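Local coordinates for outer membrane protein YopM (Yersinia pestis, PDB 1JL5) that acts as a leucine-rich repeat effector of the plague bacterium, probably altering host cell physiology to favour bacterial survival in host tissues, at residues S112-L126 / L132-L146. Sequence-based numbering, arbitrary orientation.
Sequences SLKSLLVDNNNLKAL and LLEYLGVSNNQLEKL
Lys114 and Glu134 run side by side at the start of two successive turns of the leucine-rich repeat solenoid, their charged ends joined through a water that accepts from Lys114 NZ and donates to Glu134 OE2. Strand 115-117 then pairs in parallel with strand 135-137, Leu116 N giving a nearly straight bond to Tyr135 O (2.7 Å, 176°). Inside the coil Leu116 CD2 packs on Leu136 CD1 at 3.8 Å; on the other face Leu117 crosses Tyr135 at about a right angle, a CH-pi contact with CD1 3.7 Å from the ring centroid. Leu117 CG, anti to the carbonyl carbon (chi1 -89°), brings CD1 over the ring, while Gly137 CA lies at the ring edge. Val118 CG2 meets Val138 CG1 at 3.6 Å. Buried Val118 O takes two amide N-H groups from opposite faces of its plane, Asn121 ND2 at 2.6 Å and Asn141 ND2 at 2.8 Å. Asn120 and Asn121 lie alongside Asn140 and Asn141, and Asn121 OD1 and ND2 also bond back to the preceding repeat. Beyond them Lys124 NZ makes a salt bridge with Glu144 OE2. Leu126 CD1 touches Leu136 CD1, Val138 CG1 and, at 3.8 Å, Leu146 CD2.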
ATOM      1  N   SER A 112     -15.745 -36.491 -28.496  1.00 34.11           N
ATOM      2  CA  SER A 112     -14.701 -35.896 -29.312  1.00 34.23           C
ATOM      3  C   SER A 112     -13.983 -34.786 -28.552  1.00 33.25           C
ATOM      4  O   SER A 112     -12.989 -34.238 -29.032  1.00 33.74           O
ATOM      5  CB  SER A 112     -15.317 -35.312 -30.575  1.00 33.64           C
ATOM      6  OG  SER A 112     -16.316 -34.367 -30.231  1.00 37.09           O
ATOM      7  N   LEU A 113     -14.489 -34.450 -27.370  1.00 31.85           N
ATOM      8  CA  LEU A 113     -13.884 -33.382 -26.590  1.00 31.28           C
ATOM      9  C   LEU A 113     -12.462 -33.716 -26.167  1.00 30.21           C
ATOM     10  O   LEU A 113     -12.208 -34.726 -25.509  1.00 29.26           O
ATOM     11  CB  LEU A 113     -14.721 -33.069 -25.348  1.00 29.56           C
ATOM     12  CG  LEU A 113     -14.476 -31.645 -24.836  1.00 30.20           C
ATOM     13  CD1 LEU A 113     -15.030 -30.664 -25.862  1.00 27.48           C
ATOM     14  CD2 LEU A 113     -15.132 -31.433 -23.480  1.00 28.48           C
ATOM     15  N   LYS A 114     -11.534 -32.858 -26.561  1.00 31.02           N
ATOM     16  CA  LYS A 114     -10.135 -33.036 -26.215  1.00 33.70           C
ATOM     17  C   LYS A 114      -9.755 -31.969 -25.208  1.00 33.47           C
ATOM     18  O   LYS A 114      -8.865 -32.158 -24.380  1.00 33.77           O
ATOM     19  CB  LYS A 114      -9.257 -32.889 -27.455  1.00 34.36           C
ATOM     20  CG  LYS A 114      -9.383 -34.024 -28.450  1.00 37.59           C
ATOM     21  CD  LYS A 114      -8.479 -33.775 -29.641  1.00 40.25           C
ATOM     22  CE  LYS A 114      -8.457 -34.967 -30.583  1.00 41.91           C
ATOM     23  NZ  LYS A 114      -7.596 -34.678 -31.763  1.00 44.04           N
ATOM     24  N   SER A 115     -10.446 -30.842 -25.275  1.00 33.00           N
ATOM     25  CA  SER A 115     -10.147 -29.746 -24.379  1.00 33.20           C
ATOM     26  C   SER A 115     -11.384 -29.161 -23.715  1.00 31.93           C
ATOM     27  O   SER A 115     -12.324 -28.730 -24.383  1.00 32.92           O
ATOM     28  CB  SER A 115      -9.406 -28.655 -25.147  1.00 33.00           C
ATOM     29  OG  SER A 115      -9.056 -27.590 -24.289  1.00 39.71           O
ATOM     30  N   LEU A 116     -11.372 -29.157 -22.389  1.00 29.89           N
ATOM     31  CA  LEU A 116     -12.469 -28.606 -21.613  1.00 27.84           C
ATOM     32  C   LEU A 116     -11.923 -27.476 -20.756  1.00 27.97           C
ATOM     33  O   LEU A 116     -11.207 -27.720 -19.787  1.00 28.07           O
ATOM     34  CB  LEU A 116     -13.085 -29.674 -20.710  1.00 25.23           C
ATOM     35  CG  LEU A 116     -14.147 -29.141 -19.748  1.00 25.20           C
ATOM     36  CD1 LEU A 116     -15.308 -28.549 -20.549  1.00 26.17           C
ATOM     37  CD2 LEU A 116     -14.630 -30.256 -18.841  1.00 25.20           C
ATOM     38  N   LEU A 117     -12.245 -26.242 -21.130  1.00 28.67           N
ATOM     39  CA  LEU A 117     -11.805 -25.062 -20.393  1.00 29.60           C
ATOM     40  C   LEU A 117     -13.021 -24.345 -19.852  1.00 29.05           C
ATOM     41  O   LEU A 117     -13.614 -23.512 -20.531  1.00 28.93           O
ATOM     42  CB  LEU A 117     -11.032 -24.098 -21.291  1.00 32.12           C
ATOM     43  CG  LEU A 117      -9.524 -24.280 -21.432  1.00 36.47           C
ATOM     44  CD1 LEU A 117      -9.221 -25.574 -22.156  1.00 37.95           C
ATOM     45  CD2 LEU A 117      -8.947 -23.086 -22.187  1.00 38.23           C
ATOM     46  N   VAL A 118     -13.391 -24.676 -18.627  1.00 28.32           N
ATOM     47  CA  VAL A 118     -14.542 -24.064 -17.998  1.00 28.58           C
ATOM     48  C   VAL A 118     -14.124 -23.487 -16.660  1.00 29.35           C
ATOM     49  O   VAL A 118     -14.842 -23.577 -15.668  1.00 29.02           O
ATOM     50  CB  VAL A 118     -15.666 -25.093 -17.803  1.00 27.90           C
ATOM     51  CG1 VAL A 118     -16.227 -25.492 -19.158  1.00 26.65           C
ATOM     52  CG2 VAL A 118     -15.130 -26.312 -17.077  1.00 26.74           C
ATOM     53  N   ASP A 119     -12.935 -22.903 -16.643  1.00 30.63           N
ATOM     54  CA  ASP A 119     -12.424 -22.289 -15.434  1.00 31.90           C
ATOM     55  C   ASP A 119     -13.349 -21.129 -15.116  1.00 30.89           C
ATOM     56  O   ASP A 119     -14.024 -20.602 -16.003  1.00 30.10           O
ATOM     57  CB  ASP A 119     -11.021 -21.753 -15.671  1.00 34.88           C
ATOM     58  CG  ASP A 119     -10.961 -20.831 -16.860  1.00 39.58           C
ATOM     59  OD1 ASP A 119     -11.084 -21.342 -17.992  1.00 42.94           O
ATOM     60  OD2 ASP A 119     -10.811 -19.603 -16.671  1.00 42.30           O
ATOM     61  N   ASN A 120     -13.381 -20.735 -13.849  1.00 29.53           N
ATOM     62  CA  ASN A 120     -14.211 -19.622 -13.435  1.00 28.79           C
ATOM     63  C   ASN A 120     -15.680 -19.844 -13.742  1.00 28.39           C
ATOM     64  O   ASN A 120     -16.293 -19.142 -14.541  1.00 26.91           O
ATOM     65  CB  ASN A 120     -13.709 -18.345 -14.095  1.00 29.13           C
ATOM     66  CG  ASN A 120     -12.317 -17.986 -13.639  1.00 29.79           C
ATOM     67  OD1 ASN A 120     -12.128 -17.521 -12.519  1.00 31.29           O
ATOM     68  ND2 ASN A 120     -11.331 -18.226 -14.493  1.00 30.81           N
ATOM     69  N   ASN A 121     -16.221 -20.857 -13.092  1.00 26.84           N
ATOM     70  CA  ASN A 121     -17.616 -21.199 -13.209  1.00 28.51           C
ATOM     71  C   ASN A 121     -17.996 -21.650 -11.822  1.00 28.41           C
ATOM     72  O   ASN A 121     -17.211 -21.495 -10.895  1.00 28.51           O
ATOM     73  CB  ASN A 121     -17.815 -22.305 -14.242  1.00 28.66           C
ATOM     74  CG  ASN A 121     -17.867 -21.759 -15.644  1.00 28.02           C
ATOM     75  OD1 ASN A 121     -18.763 -20.991 -15.975  1.00 29.07           O
ATOM     76  ND2 ASN A 121     -16.903 -22.134 -16.473  1.00 25.85           N
ATOM     77  N   ASN A 122     -19.188 -22.206 -11.678  1.00 29.10           N
ATOM     78  CA  ASN A 122     -19.655 -22.648 -10.376  1.00 30.33           C
ATOM     79  C   ASN A 122     -19.839 -24.149 -10.373  1.00 29.28           C
ATOM     80  O   ASN A 122     -20.714 -24.677  -9.696  1.00 30.36           O
ATOM     81  CB  ASN A 122     -20.974 -21.949 -10.054  1.00 33.50           C
ATOM     82  CG  ASN A 122     -20.841 -20.439 -10.063  1.00 35.99           C
ATOM     83  OD1 ASN A 122     -21.817 -19.716 -10.259  1.00 41.42           O
ATOM     84  ND2 ASN A 122     -19.629 -19.954  -9.840  1.00 37.94           N
ATOM     85  N   LEU A 123     -19.000 -24.834 -11.137  1.00 29.89           N
ATOM     86  CA  LEU A 123     -19.077 -26.280 -11.227  1.00 30.48           C
ATOM     87  C   LEU A 123     -18.707 -26.911  -9.901  1.00 31.36           C
ATOM     88  O   LEU A 123     -17.640 -26.646  -9.356  1.00 31.74           O
ATOM     89  CB  LEU A 123     -18.142 -26.784 -12.324  1.00 30.39           C
ATOM     90  CG  LEU A 123     -18.445 -26.260 -13.726  1.00 30.09           C
ATOM     91  CD1 LEU A 123     -17.399 -26.778 -14.696  1.00 30.05           C
ATOM     92  CD2 LEU A 123     -19.842 -26.705 -14.148  1.00 30.02           C
ATOM     93  N   LYS A 124     -19.596 -27.744  -9.372  1.00 34.15           N
ATOM     94  CA  LYS A 124     -19.328 -28.411  -8.107  1.00 35.81           C
ATOM     95  C   LYS A 124     -18.919 -29.841  -8.391  1.00 34.67           C
ATOM     96  O   LYS A 124     -18.365 -30.528  -7.534  1.00 36.13           O
ATOM     97  CB  LYS A 124     -20.565 -28.386  -7.207  1.00 38.88           C
ATOM     98  CG  LYS A 124     -20.974 -26.986  -6.767  1.00 43.79           C
ATOM     99  CD  LYS A 124     -21.952 -27.028  -5.597  1.00 47.72           C
ATOM    100  CE  LYS A 124     -21.311 -27.650  -4.362  1.00 51.12           C
ATOM    101  NZ  LYS A 124     -22.212 -27.645  -3.169  1.00 53.16           N
ATOM    102  N   ALA A 125     -19.187 -30.284  -9.612  1.00 33.53           N
ATOM    103  CA  ALA A 125     -18.843 -31.638 -10.008  1.00 32.33           C
ATOM    104  C   ALA A 125     -18.653 -31.714 -11.510  1.00 31.77           C
ATOM    105  O   ALA A 125     -19.101 -30.845 -12.253  1.00 31.27           O
ATOM    106  CB  ALA A 125     -19.934 -32.603  -9.573  1.00 30.97           C
ATOM    107  N   LEU A 126     -17.967 -32.759 -11.944  1.00 30.63           N
ATOM    108  CA  LEU A 126     -17.722 -32.988 -13.354  1.00 31.17           C
ATOM    109  C   LEU A 126     -18.141 -34.413 -13.628  1.00 31.63           C
ATOM    110  O   LEU A 126     -17.903 -35.304 -12.815  1.00 32.62           O
ATOM    111  CB  LEU A 126     -16.237 -32.855 -13.691  1.00 30.78           C
ATOM    112  CG  LEU A 126     -15.545 -31.502 -13.604  1.00 30.89           C
ATOM    113  CD1 LEU A 126     -14.060 -31.694 -13.892  1.00 29.77           C
ATOM    114  CD2 LEU A 126     -16.167 -30.538 -14.599  1.00 30.64           C
ATOM    115  N   LEU A 132     -11.346 -38.652 -24.756  1.00 32.56           N
ATOM    116  CA  LEU A 132     -10.239 -37.996 -25.437  1.00 32.75           C
ATOM    117  C   LEU A 132      -9.749 -36.720 -24.763  1.00 31.67           C
ATOM    118  O   LEU A 132      -8.894 -36.020 -25.306  1.00 31.99           O
ATOM    119  CB  LEU A 132     -10.642 -37.671 -26.875  1.00 33.70           C
ATOM    120  CG  LEU A 132     -11.207 -38.829 -27.701  1.00 35.59           C
ATOM    121  CD1 LEU A 132     -11.531 -38.327 -29.100  1.00 34.99           C
ATOM    122  CD2 LEU A 132     -10.201 -39.969 -27.761  1.00 34.67           C
ATOM    123  N   LEU A 133     -10.273 -36.413 -23.583  1.00 29.79           N
ATOM    124  CA  LEU A 133      -9.868 -35.193 -22.913  1.00 28.92           C
ATOM    125  C   LEU A 133      -8.358 -35.091 -22.732  1.00 29.15           C
ATOM    126  O   LEU A 133      -7.721 -35.941 -22.110  1.00 28.53           O
ATOM    127  CB  LEU A 133     -10.562 -35.060 -21.557  1.00 28.81           C
ATOM    128  CG  LEU A 133     -10.612 -33.597 -21.100  1.00 28.01           C
ATOM    129  CD1 LEU A 133     -11.437 -32.803 -22.103  1.00 25.59           C
ATOM    130  CD2 LEU A 133     -11.204 -33.489 -19.705  1.00 27.72           C
ATOM    131  N   GLU A 134      -7.795 -34.037 -23.301  1.00 30.23           N
ATOM    132  CA  GLU A 134      -6.371 -33.770 -23.223  1.00 32.58           C
ATOM    133  C   GLU A 134      -6.133 -32.634 -22.241  1.00 31.83           C
ATOM    134  O   GLU A 134      -5.133 -32.610 -21.520  1.00 31.43           O
ATOM    135  CB  GLU A 134      -5.841 -33.369 -24.596  1.00 33.38           C
ATOM    136  CG  GLU A 134      -5.729 -34.516 -25.576  1.00 37.82           C
ATOM    137  CD  GLU A 134      -5.437 -34.039 -26.979  1.00 40.38           C
ATOM    138  OE1 GLU A 134      -4.968 -32.892 -27.131  1.00 41.13           O
ATOM    139  OE2 GLU A 134      -5.672 -34.814 -27.929  1.00 44.92           O
ATOM    140  N   TYR A 135      -7.063 -31.691 -22.224  1.00 30.88           N
ATOM    141  CA  TYR A 135      -6.956 -30.541 -21.349  1.00 30.47           C
ATOM    142  C   TYR A 135      -8.204 -30.408 -20.495  1.00 29.66           C
ATOM    143  O   TYR A 135      -9.317 -30.278 -21.007  1.00 28.09           O
ATOM    144  CB  TYR A 135      -6.755 -29.279 -22.189  1.00 34.18           C
ATOM    145  CG  TYR A 135      -6.419 -28.033 -21.398  1.00 39.55           C
ATOM    146  CD1 TYR A 135      -7.286 -27.543 -20.423  1.00 42.43           C
ATOM    147  CD2 TYR A 135      -5.240 -27.331 -21.643  1.00 41.77           C
ATOM    148  CE1 TYR A 135      -6.988 -26.383 -19.711  1.00 45.13           C
ATOM    149  CE2 TYR A 135      -4.933 -26.170 -20.938  1.00 44.37           C
ATOM    150  CZ  TYR A 135      -5.812 -25.703 -19.974  1.00 45.32           C
ATOM    151  OH  TYR A 135      -5.513 -24.558 -19.272  1.00 48.04           O
ATOM    152  N   LEU A 136      -8.012 -30.462 -19.183  1.00 28.73           N
ATOM    153  CA  LEU A 136      -9.109 -30.318 -18.248  1.00 27.92           C
ATOM    154  C   LEU A 136      -8.895 -29.020 -17.483  1.00 29.03           C
ATOM    155  O   LEU A 136      -8.205 -28.993 -16.465  1.00 29.15           O
ATOM    156  CB  LEU A 136      -9.151 -31.491 -17.273  1.00 27.64           C
ATOM    157  CG  LEU A 136     -10.241 -31.398 -16.202  1.00 25.79           C
ATOM    158  CD1 LEU A 136     -11.605 -31.337 -16.863  1.00 26.95           C
ATOM    159  CD2 LEU A 136     -10.148 -32.590 -15.273  1.00 27.10           C
ATOM    160  N   GLY A 137      -9.475 -27.943 -17.998  1.00 28.78           N
ATOM    161  CA  GLY A 137      -9.351 -26.649 -17.359  1.00 27.41           C
ATOM    162  C   GLY A 137     -10.618 -26.337 -16.596  1.00 27.43           C
ATOM    163  O   GLY A 137     -11.601 -25.874 -17.174  1.00 27.83           O
ATOM    164  N   VAL A 138     -10.596 -26.595 -15.294  1.00 25.72           N
ATOM    165  CA  VAL A 138     -11.754 -26.351 -14.446  1.00 26.75           C
ATOM    166  C   VAL A 138     -11.354 -25.557 -13.215  1.00 26.07           C
ATOM    167  O   VAL A 138     -11.949 -25.693 -12.147  1.00 25.96           O
ATOM    168  CB  VAL A 138     -12.381 -27.670 -13.992  1.00 27.65           C
ATOM    169  CG1 VAL A 138     -12.935 -28.424 -15.190  1.00 28.73           C
ATOM    170  CG2 VAL A 138     -11.334 -28.510 -13.285  1.00 28.57           C
ATOM    171  N   SER A 139     -10.334 -24.728 -13.363  1.00 25.70           N
ATOM    172  CA  SER A 139      -9.883 -23.934 -12.242  1.00 26.79           C
ATOM    173  C   SER A 139     -10.978 -22.947 -11.884  1.00 27.57           C
ATOM    174  O   SER A 139     -11.863 -22.664 -12.692  1.00 27.15           O
ATOM    175  CB  SER A 139      -8.609 -23.172 -12.598  1.00 24.14           C
ATOM    176  OG  SER A 139      -8.875 -22.199 -13.588  1.00 25.09           O
ATOM    177  N   ASN A 140     -10.919 -22.438 -10.660  1.00 27.91           N
ATOM    178  CA  ASN A 140     -11.885 -21.459 -10.214  1.00 27.63           C
ATOM    179  C   ASN A 140     -13.313 -21.934 -10.377  1.00 27.31           C
ATOM    180  O   ASN A 140     -14.122 -21.330 -11.078  1.00 27.38           O
ATOM    181  CB  ASN A 140     -11.671 -20.158 -10.969  1.00 27.79           C
ATOM    182  CG  ASN A 140     -10.289 -19.603 -10.753  1.00 30.65           C
ATOM    183  OD1 ASN A 140      -9.876 -19.390  -9.618  1.00 31.63           O
ATOM    184  ND2 ASN A 140      -9.560 -19.371 -11.838  1.00 35.31           N
ATOM    185  N   ASN A 141     -13.605 -23.042  -9.725  1.00 25.81           N
ATOM    186  CA  ASN A 141     -14.934 -23.598  -9.738  1.00 27.87           C
ATOM    187  C   ASN A 141     -15.185 -24.016  -8.315  1.00 27.75           C
ATOM    188  O   ASN A 141     -14.491 -23.565  -7.408  1.00 27.73           O
ATOM    189  CB  ASN A 141     -15.012 -24.777 -10.705  1.00 24.88           C
ATOM    190  CG  ASN A 141     -15.355 -24.335 -12.108  1.00 25.61           C
ATOM    191  OD1 ASN A 141     -16.494 -23.968 -12.382  1.00 26.93           O
ATOM    192  ND2 ASN A 141     -14.372 -24.342 -12.998  1.00 22.77           N
ATOM    193  N   GLN A 142     -16.174 -24.868  -8.110  1.00 28.77           N
ATOM    194  CA  GLN A 142     -16.489 -25.309  -6.768  1.00 29.67           C
ATOM    195  C   GLN A 142     -16.438 -26.813  -6.735  1.00 29.13           C
ATOM    196  O   GLN A 142     -17.186 -27.455  -6.004  1.00 30.06           O
ATOM    197  CB  GLN A 142     -17.876 -24.810  -6.378  1.00 32.01           C
ATOM    198  CG  GLN A 142     -17.952 -23.302  -6.251  1.00 35.90           C
ATOM    199  CD  GLN A 142     -19.375 -22.796  -6.235  1.00 37.07           C
ATOM    200  OE1 GLN A 142     -20.204 -23.268  -5.461  1.00 39.28           O
ATOM    201  NE2 GLN A 142     -19.666 -21.833  -7.100  1.00 38.23           N
ATOM    202  N   LEU A 143     -15.546 -27.374  -7.540  1.00 29.52           N
ATOM    203  CA  LEU A 143     -15.406 -28.814  -7.603  1.00 29.50           C
ATOM    204  C   LEU A 143     -15.070 -29.342  -6.225  1.00 30.86           C
ATOM    205  O   LEU A 143     -14.079 -28.939  -5.618  1.00 30.67           O
ATOM    206  CB  LEU A 143     -14.319 -29.188  -8.604  1.00 30.71           C
ATOM    207  CG  LEU A 143     -14.599 -28.714 -10.029  1.00 30.59           C
ATOM    208  CD1 LEU A 143     -13.469 -29.158 -10.931  1.00 31.28           C
ATOM    209  CD2 LEU A 143     -15.932 -29.279 -10.515  1.00 29.41           C
ATOM    210  N   GLU A 144     -15.919 -30.228  -5.726  1.00 32.63           N
ATOM    211  CA  GLU A 144     -15.726 -30.816  -4.409  1.00 36.04           C
ATOM    212  C   GLU A 144     -14.882 -32.052  -4.610  1.00 35.85           C
ATOM    213  O   GLU A 144     -14.151 -32.479  -3.724  1.00 37.50           O
ATOM    214  CB  GLU A 144     -17.075 -31.202  -3.815  1.00 38.76           C
ATOM    215  CG  GLU A 144     -18.143 -30.156  -4.044  1.00 46.09           C
ATOM    216  CD  GLU A 144     -18.652 -29.559  -2.759  1.00 49.03           C
ATOM    217  OE1 GLU A 144     -17.819 -29.117  -1.939  1.00 52.10           O
ATOM    218  OE2 GLU A 144     -19.886 -29.530  -2.573  1.00 52.20           O
ATOM    219  N   LYS A 145     -15.001 -32.623  -5.800  1.00 36.28           N
ATOM    220  CA  LYS A 145     -14.256 -33.809  -6.155  1.00 37.43           C
ATOM    221  C   LYS A 145     -14.140 -33.842  -7.661  1.00 35.57           C
ATOM    222  O   LYS A 145     -14.879 -33.165  -8.366  1.00 35.33           O
ATOM    223  CB  LYS A 145     -14.967 -35.068  -5.644  1.00 40.40           C
ATOM    224  CG  LYS A 145     -16.411 -35.202  -6.093  1.00 46.34           C
ATOM    225  CD  LYS A 145     -17.104 -36.361  -5.377  1.00 50.14           C
ATOM    226  CE  LYS A 145     -18.594 -36.407  -5.702  1.00 52.76           C
ATOM    227  NZ  LYS A 145     -19.316 -37.493  -4.967  1.00 53.44           N
ATOM    228  N   LEU A 146     -13.186 -34.613  -8.153  1.00 34.41           N
ATOM    229  CA  LEU A 146     -12.985 -34.735  -9.580  1.00 34.08           C
ATOM    230  C   LEU A 146     -13.376 -36.137  -9.990  1.00 32.94           C
ATOM    231  O   LEU A 146     -13.332 -37.060  -9.182  1.00 33.02           O
ATOM    232  CB  LEU A 146     -11.517 -34.511  -9.933  1.00 32.84           C
ATOM    233  CG  LEU A 146     -10.972 -33.086  -9.883  1.00 34.38           C
ATOM    234  CD1 LEU A 146      -9.469 -33.122 -10.121  1.00 33.47           C
ATOM    235  CD2 LEU A 146     -11.661 -32.232 -10.935  1.00 33.00           C
TER
HETATM  236  O   HOH W   1      -5.080 -34.016 -30.355  1.00 63.38           O
HETATM  237  O   HOH W   2     -16.885 -20.912  -8.415  1.00 52.57           O
HETATM  238  O   HOH W   3     -16.411 -34.220 -10.261  1.00 37.11           O